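Local coordinates for sulfoquinovosidase (Escherichia coli, PDB 5AEG), which hydrolyses sulfoquinovosyl diacylglycerides and simple sulfoquinovosides such as sulfoquinovosyl glycerol, releasing sulfoquinovose for sulfoglycolysis, at residues G284-T296 / V302-P314. Residues are numbered along the deposited sequence; the frame is centred on the assembly and turned at random.
Sequences GIWAQDWSGIRMT and VMWNWKWNSENYP. With CA (calcium ion), chain C.
Asn312 spends its side-chain amide nitrogen on two oxygens of one residue: ND2 donates to Asp289 O at 2.9 Å and to Asp289 OD2 at 3.1 Å, the latter from above the carboxylate plane. Gly292 N reaches the same carbonyl from the opposite face, closing a type I turn. After strand 282-286 of the TIM barrel the chain enters a loop and the antiparallel hairpin 293-296/299-302, where Ile293 and Val302 form a non-hydrogen-bonded pair; 303-314 then packs back on 287-292. The other carboxylate oxygen, Asp289 OD1, accepts from Tyr313 OH at 2.7 Å, with ring and carboxylate planes perpendicular, while OD2 also accepts from Gly263 N. Gly292, at positive phi (105°) and without a side chain, lets Asn309 ND2 lie close to its CA while donating to Ser291 O. A small hydroxyl suits Ser291, hemmed in by backbone carbonyls: CB nears Asn305 O and OG donates to Met303 O at 2.6 Å. Trp290, whose NE1 binds Tyr333 O, lays its six-membered ring along the backbone of 306-308. Val302 packs CG2 against Gln288 CG; both residues belong to the sulfolipid-binding site, as does Trp304. Arg294, salt-bridged to Asp341, offers a guanidinium face to Met303: bent at chi2 (75°) and chi3, the thioether chain sets SD 3.4 Å from Arg294 NH2, over the centre of the group.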
loop_
_atom_site.group_PDB
_atom_site.type_symbol
_atom_site.label_atom_id
_atom_site.label_comp_id
_atom_site.label_asym_id
_atom_site.label_seq_id
_atom_site.Cartn_x
_atom_site.Cartn_y
_atom_site.Cartn_z
ATOM N N GLY A 284 21.791 6.640 4.971
ATOM C CA GLY A 284 21.092 7.746 4.297
ATOM C C GLY A 284 20.539 8.804 5.197
ATOM O O GLY A 284 20.302 8.579 6.379
ATOM N N ILE A 285 20.259 9.925 4.574
ATOM C CA ILE A 285 19.525 11.032 5.107
ATOM C C ILE A 285 18.350 11.363 4.171
ATOM O O ILE A 285 18.540 11.585 2.972
ATOM C CB ILE A 285 20.463 12.263 5.130
ATOM C CG1 ILE A 285 21.618 11.988 6.139
ATOM C CG2 ILE A 285 19.695 13.514 5.556
ATOM C CD1 ILE A 285 22.624 13.090 6.147
ATOM N N TRP A 286 17.186 11.434 4.732
ATOM C CA TRP A 286 15.943 11.709 3.979
ATOM C C TRP A 286 15.429 13.044 4.579
ATOM O O TRP A 286 15.075 13.122 5.751
ATOM C CB TRP A 286 14.902 10.601 4.239
ATOM C CG TRP A 286 13.557 11.045 3.715
ATOM C CD1 TRP A 286 13.285 11.466 2.462
ATOM C CD2 TRP A 286 12.374 11.243 4.479
ATOM N NE1 TRP A 286 11.968 11.869 2.361
ATOM C CE2 TRP A 286 11.381 11.733 3.598
ATOM C CE3 TRP A 286 12.028 10.964 5.778
ATOM C CZ2 TRP A 286 10.094 12.077 4.043
ATOM C CZ3 TRP A 286 10.706 11.235 6.195
ATOM C CH2 TRP A 286 9.793 11.821 5.341
ATOM N N ALA A 287 15.519 14.097 3.780
ATOM C CA ALA A 287 15.203 15.463 4.205
ATOM C C ALA A 287 14.079 15.975 3.311
ATOM O O ALA A 287 14.309 16.487 2.177
ATOM C CB ALA A 287 16.451 16.371 4.050
ATOM N N GLN A 288 12.860 15.832 3.778
ATOM C CA GLN A 288 11.728 16.238 2.934
ATOM C C GLN A 288 11.619 17.785 2.690
ATOM O O GLN A 288 10.915 18.188 1.729
ATOM C CB GLN A 288 10.428 15.680 3.450
ATOM C CG GLN A 288 9.998 16.170 4.828
ATOM C CD GLN A 288 8.595 15.701 5.203
ATOM O OE1 GLN A 288 7.894 15.050 4.408
ATOM N NE2 GLN A 288 8.132 16.169 6.379
ATOM N N ASP A 289 12.268 18.578 3.549
ATOM C CA ASP A 289 12.333 20.059 3.363
ATOM C C ASP A 289 13.469 20.566 2.472
ATOM O O ASP A 289 13.714 21.779 2.498
ATOM C CB ASP A 289 12.293 20.826 4.751
ATOM C CG ASP A 289 13.459 20.560 5.607
ATOM O OD1 ASP A 289 14.054 19.472 5.437
ATOM O OD2 ASP A 289 13.851 21.432 6.424
ATOM N N TRP A 290 14.027 19.690 1.614
ATOM C CA TRP A 290 15.015 20.000 0.634
ATOM C C TRP A 290 14.644 21.163 -0.306
ATOM O O TRP A 290 15.533 21.855 -0.817
ATOM C CB TRP A 290 15.386 18.787 -0.174
ATOM C CG TRP A 290 14.357 18.436 -1.193
ATOM C CD1 TRP A 290 13.075 18.044 -0.940
ATOM C CD2 TRP A 290 14.474 18.542 -2.612
ATOM N NE1 TRP A 290 12.410 17.874 -2.120
ATOM C CE2 TRP A 290 13.229 18.201 -3.157
ATOM C CE3 TRP A 290 15.504 18.918 -3.475
ATOM C CZ2 TRP A 290 12.983 18.168 -4.568
ATOM C CZ3 TRP A 290 15.280 18.866 -4.881
ATOM C CH2 TRP A 290 14.006 18.505 -5.390
ATOM N N SER A 291 13.352 21.354 -0.460
ATOM C CA SER A 291 12.694 22.352 -1.309
ATOM C C SER A 291 12.293 23.607 -0.530
ATOM O O SER A 291 11.812 24.584 -1.094
ATOM C CB SER A 291 11.465 21.626 -1.972
ATOM O OG SER A 291 10.462 21.298 -0.993
ATOM N N GLY A 292 12.594 23.688 0.746
ATOM C CA GLY A 292 12.161 24.801 1.589
ATOM C C GLY A 292 11.031 24.506 2.530
ATOM O O GLY A 292 10.473 23.372 2.558
ATOM N N ILE A 293 10.852 25.467 3.424
ATOM C CA ILE A 293 9.954 25.431 4.543
ATOM C C ILE A 293 8.952 26.542 4.322
ATOM O O ILE A 293 9.299 27.759 4.070
ATOM C CB ILE A 293 10.672 25.700 5.856
ATOM C CG1 ILE A 293 11.710 24.620 6.146
ATOM C CG2 ILE A 293 9.659 25.814 6.985
ATOM C CD1 ILE A 293 12.584 24.964 7.359
ATOM N N ARG A 294 7.702 26.130 4.410
ATOM C CA ARG A 294 6.543 27.037 4.389
ATOM C C ARG A 294 5.964 27.097 5.789
ATOM O O ARG A 294 5.539 26.072 6.378
ATOM C CB ARG A 294 5.538 26.561 3.348
ATOM C CG ARG A 294 4.241 27.384 3.387
ATOM C CD ARG A 294 4.201 28.335 2.257
ATOM N NE ARG A 294 4.073 27.674 0.971
ATOM C CZ ARG A 294 4.030 28.341 -0.156
ATOM N NH1 ARG A 294 4.140 29.691 -0.170
ATOM N NH2 ARG A 294 3.920 27.682 -1.293
ATOM N N MET A 295 5.945 28.301 6.360
ATOM C CA MET A 295 5.228 28.557 7.597
ATOM C C MET A 295 3.685 28.578 7.428
ATOM O O MET A 295 3.163 29.217 6.502
ATOM C CB MET A 295 5.698 29.893 8.136
ATOM C CG MET A 295 5.717 29.939 9.602
ATOM S SD MET A 295 6.933 28.691 10.178
ATOM C CE MET A 295 6.026 28.567 11.701
ATOM N N THR A 296 2.965 27.837 8.295
ATOM C CA THR A 296 1.502 27.892 8.416
ATOM C C THR A 296 1.125 28.189 9.898
ATOM O O THR A 296 1.970 28.160 10.793
ATOM C CB THR A 296 0.849 26.571 8.031
ATOM O OG1 THR A 296 1.189 25.591 9.020
ATOM C CG2 THR A 296 1.271 26.126 6.593
ATOM N N VAL A 302 6.533 21.547 4.255
ATOM C CA VAL A 302 7.439 21.490 3.139
ATOM C C VAL A 302 6.862 22.479 2.088
ATOM O O VAL A 302 5.643 22.564 1.931
ATOM C CB VAL A 302 7.481 20.076 2.557
ATOM C CG1 VAL A 302 8.275 20.014 1.287
ATOM C CG2 VAL A 302 8.068 19.111 3.576
ATOM N N MET A 303 7.760 23.148 1.378
ATOM C CA MET A 303 7.426 24.035 0.281
ATOM C C MET A 303 7.220 23.185 -0.965
ATOM O O MET A 303 8.149 22.476 -1.458
ATOM C CB MET A 303 8.587 25.072 0.116
ATOM C CG MET A 303 8.514 26.023 -1.070
ATOM S SD MET A 303 7.283 27.305 -0.782
ATOM C CE MET A 303 7.922 28.178 0.637
ATOM N N TRP A 304 6.018 23.226 -1.541
ATOM C CA TRP A 304 5.724 22.347 -2.663
ATOM C C TRP A 304 6.186 22.848 -4.052
ATOM O O TRP A 304 5.386 23.073 -4.986
ATOM C CB TRP A 304 4.234 21.974 -2.668
ATOM C CG TRP A 304 3.783 21.110 -1.524
ATOM C CD1 TRP A 304 4.478 20.749 -0.443
ATOM C CD2 TRP A 304 2.504 20.514 -1.385
ATOM N NE1 TRP A 304 3.700 19.999 0.420
ATOM C CE2 TRP A 304 2.482 19.844 -0.160
ATOM C CE3 TRP A 304 1.361 20.523 -2.154
ATOM C CZ2 TRP A 304 1.372 19.144 0.280
ATOM C CZ3 TRP A 304 0.234 19.817 -1.672
ATOM C CH2 TRP A 304 0.289 19.130 -0.515
ATOM N N ASN A 305 7.475 23.079 -4.178
ATOM C CA ASN A 305 8.091 23.386 -5.451
ATOM C C ASN A 305 9.387 22.572 -5.535
ATOM O O ASN A 305 10.305 22.830 -4.789
ATOM C CB ASN A 305 8.362 24.900 -5.551
ATOM C CG ASN A 305 8.671 25.321 -6.990
ATOM O OD1 ASN A 305 7.793 25.339 -7.834
ATOM N ND2 ASN A 305 9.923 25.502 -7.290
ATOM N N TRP A 306 9.440 21.667 -6.511
ATOM C CA TRP A 306 10.346 20.507 -6.542
ATOM C C TRP A 306 11.687 20.855 -7.216
ATOM O O TRP A 306 12.100 20.349 -8.266
ATOM C CB TRP A 306 9.639 19.255 -7.113
ATOM C CG TRP A 306 8.241 19.178 -6.668
ATOM C CD1 TRP A 306 7.129 19.141 -7.459
ATOM C CD2 TRP A 306 7.777 19.071 -5.347
ATOM N NE1 TRP A 306 6.005 19.088 -6.715
ATOM C CE2 TRP A 306 6.362 19.101 -5.409
ATOM C CE3 TRP A 306 8.407 19.087 -4.094
ATOM C CZ2 TRP A 306 5.589 19.002 -4.307
ATOM C CZ3 TRP A 306 7.620 18.995 -2.984
ATOM C CH2 TRP A 306 6.242 18.961 -3.089
ATOM N N LYS A 307 12.400 21.694 -6.463
ATOM C CA LYS A 307 13.720 22.113 -6.827
ATOM C C LYS A 307 14.487 22.406 -5.547
ATOM O O LYS A 307 13.910 22.926 -4.569
ATOM C CB LYS A 307 13.541 23.361 -7.672
ATOM C CG LYS A 307 14.747 23.918 -8.387
ATOM C CD LYS A 307 14.259 24.723 -9.628
ATOM C CE LYS A 307 13.012 25.660 -9.451
ATOM N NZ LYS A 307 11.921 25.541 -10.498
ATOM N N TRP A 308 15.773 22.118 -5.550
ATOM C CA TRP A 308 16.648 22.305 -4.359
ATOM C C TRP A 308 16.619 23.755 -3.922
ATOM O O TRP A 308 16.754 24.631 -4.742
ATOM C CB TRP A 308 18.098 21.858 -4.686
ATOM C CG TRP A 308 19.113 22.369 -3.794
ATOM C CD1 TRP A 308 19.051 22.504 -2.470
ATOM C CD2 TRP A 308 20.365 22.903 -4.189
ATOM N NE1 TRP A 308 20.193 23.047 -1.986
ATOM C CE2 TRP A 308 21.029 23.305 -3.013
ATOM C CE3 TRP A 308 21.004 23.053 -5.426
ATOM C CZ2 TRP A 308 22.340 23.893 -3.011
ATOM C CZ3 TRP A 308 22.351 23.616 -5.439
ATOM C CH2 TRP A 308 22.981 24.028 -4.218
ATOM N N ASN A 309 16.352 24.005 -2.678
ATOM C CA ASN A 309 16.281 25.294 -2.119
ATOM C C ASN A 309 17.618 25.559 -1.385
ATOM O O ASN A 309 17.872 25.066 -0.272
ATOM C CB ASN A 309 15.077 25.330 -1.157
ATOM C CG ASN A 309 14.804 26.704 -0.558
ATOM O OD1 ASN A 309 15.722 27.400 -0.098
ATOM N ND2 ASN A 309 13.534 27.072 -0.485
ATOM N N SER A 310 18.504 26.354 -2.014
ATOM C CA SER A 310 19.853 26.584 -1.422
ATOM C C SER A 310 19.850 27.504 -0.239
ATOM O O SER A 310 20.841 27.575 0.499
ATOM C CB SER A 310 20.800 27.147 -2.517
ATOM O OG SER A 310 20.257 28.373 -2.951
ATOM N N GLU A 311 18.734 28.210 0.015
ATOM C CA GLU A 311 18.602 28.923 1.270
ATOM C C GLU A 311 18.368 28.002 2.470
ATOM O O GLU A 311 18.966 28.154 3.567
ATOM C CB GLU A 311 17.498 30.008 1.163
ATOM C CG GLU A 311 17.797 31.036 0.041
ATOM C CD GLU A 311 19.054 31.911 0.331
ATOM O OE1 GLU A 311 19.635 31.835 1.434
ATOM O OE2 GLU A 311 19.469 32.710 -0.554
ATOM N N ASN A 312 17.420 27.078 2.313
ATOM C CA ASN A 312 17.186 26.116 3.423
ATOM C C ASN A 312 18.288 25.015 3.537
ATOM O O ASN A 312 18.562 24.550 4.634
ATOM C CB ASN A 312 15.805 25.505 3.272
ATOM C CG ASN A 312 15.286 24.897 4.564
ATOM O OD1 ASN A 312 15.429 25.442 5.640
ATOM N ND2 ASN A 312 14.655 23.707 4.449
ATOM N N TYR A 313 18.851 24.601 2.403
ATOM C CA TYR A 313 19.881 23.545 2.321
ATOM C C TYR A 313 21.123 24.102 1.573
ATOM O O TYR A 313 21.488 23.636 0.493
ATOM C CB TYR A 313 19.348 22.281 1.611
ATOM C CG TYR A 313 18.617 21.473 2.615
ATOM C CD1 TYR A 313 17.291 21.792 2.986
ATOM C CD2 TYR A 313 19.259 20.461 3.310
ATOM C CE1 TYR A 313 16.618 21.074 4.029
ATOM C CE2 TYR A 313 18.640 19.774 4.345
ATOM C CZ TYR A 313 17.307 20.028 4.658
ATOM O OH TYR A 313 16.755 19.402 5.685
ATOM N N PRO A 314 21.818 25.065 2.225
ATOM C CA PRO A 314 23.065 25.532 1.593
ATOM C C PRO A 314 24.101 24.430 1.367
ATOM O O PRO A 314 24.302 23.552 2.275
ATOM C CB PRO A 314 23.579 26.591 2.567
ATOM C CG PRO A 314 23.025 26.221 3.918
ATOM C CD PRO A 314 21.619 25.614 3.595
HETATM CA CA CA C . 21.770 31.822 2.442
HETATM O O HOH W 1 3.810 25.002 -0.586
HETATM O O HOH W 2 22.148 29.988 0.784
HETATM O O HOH W 3 21.331 29.621 3.760
HETATM O O HOH W 4 22.516 32.930 0.492
#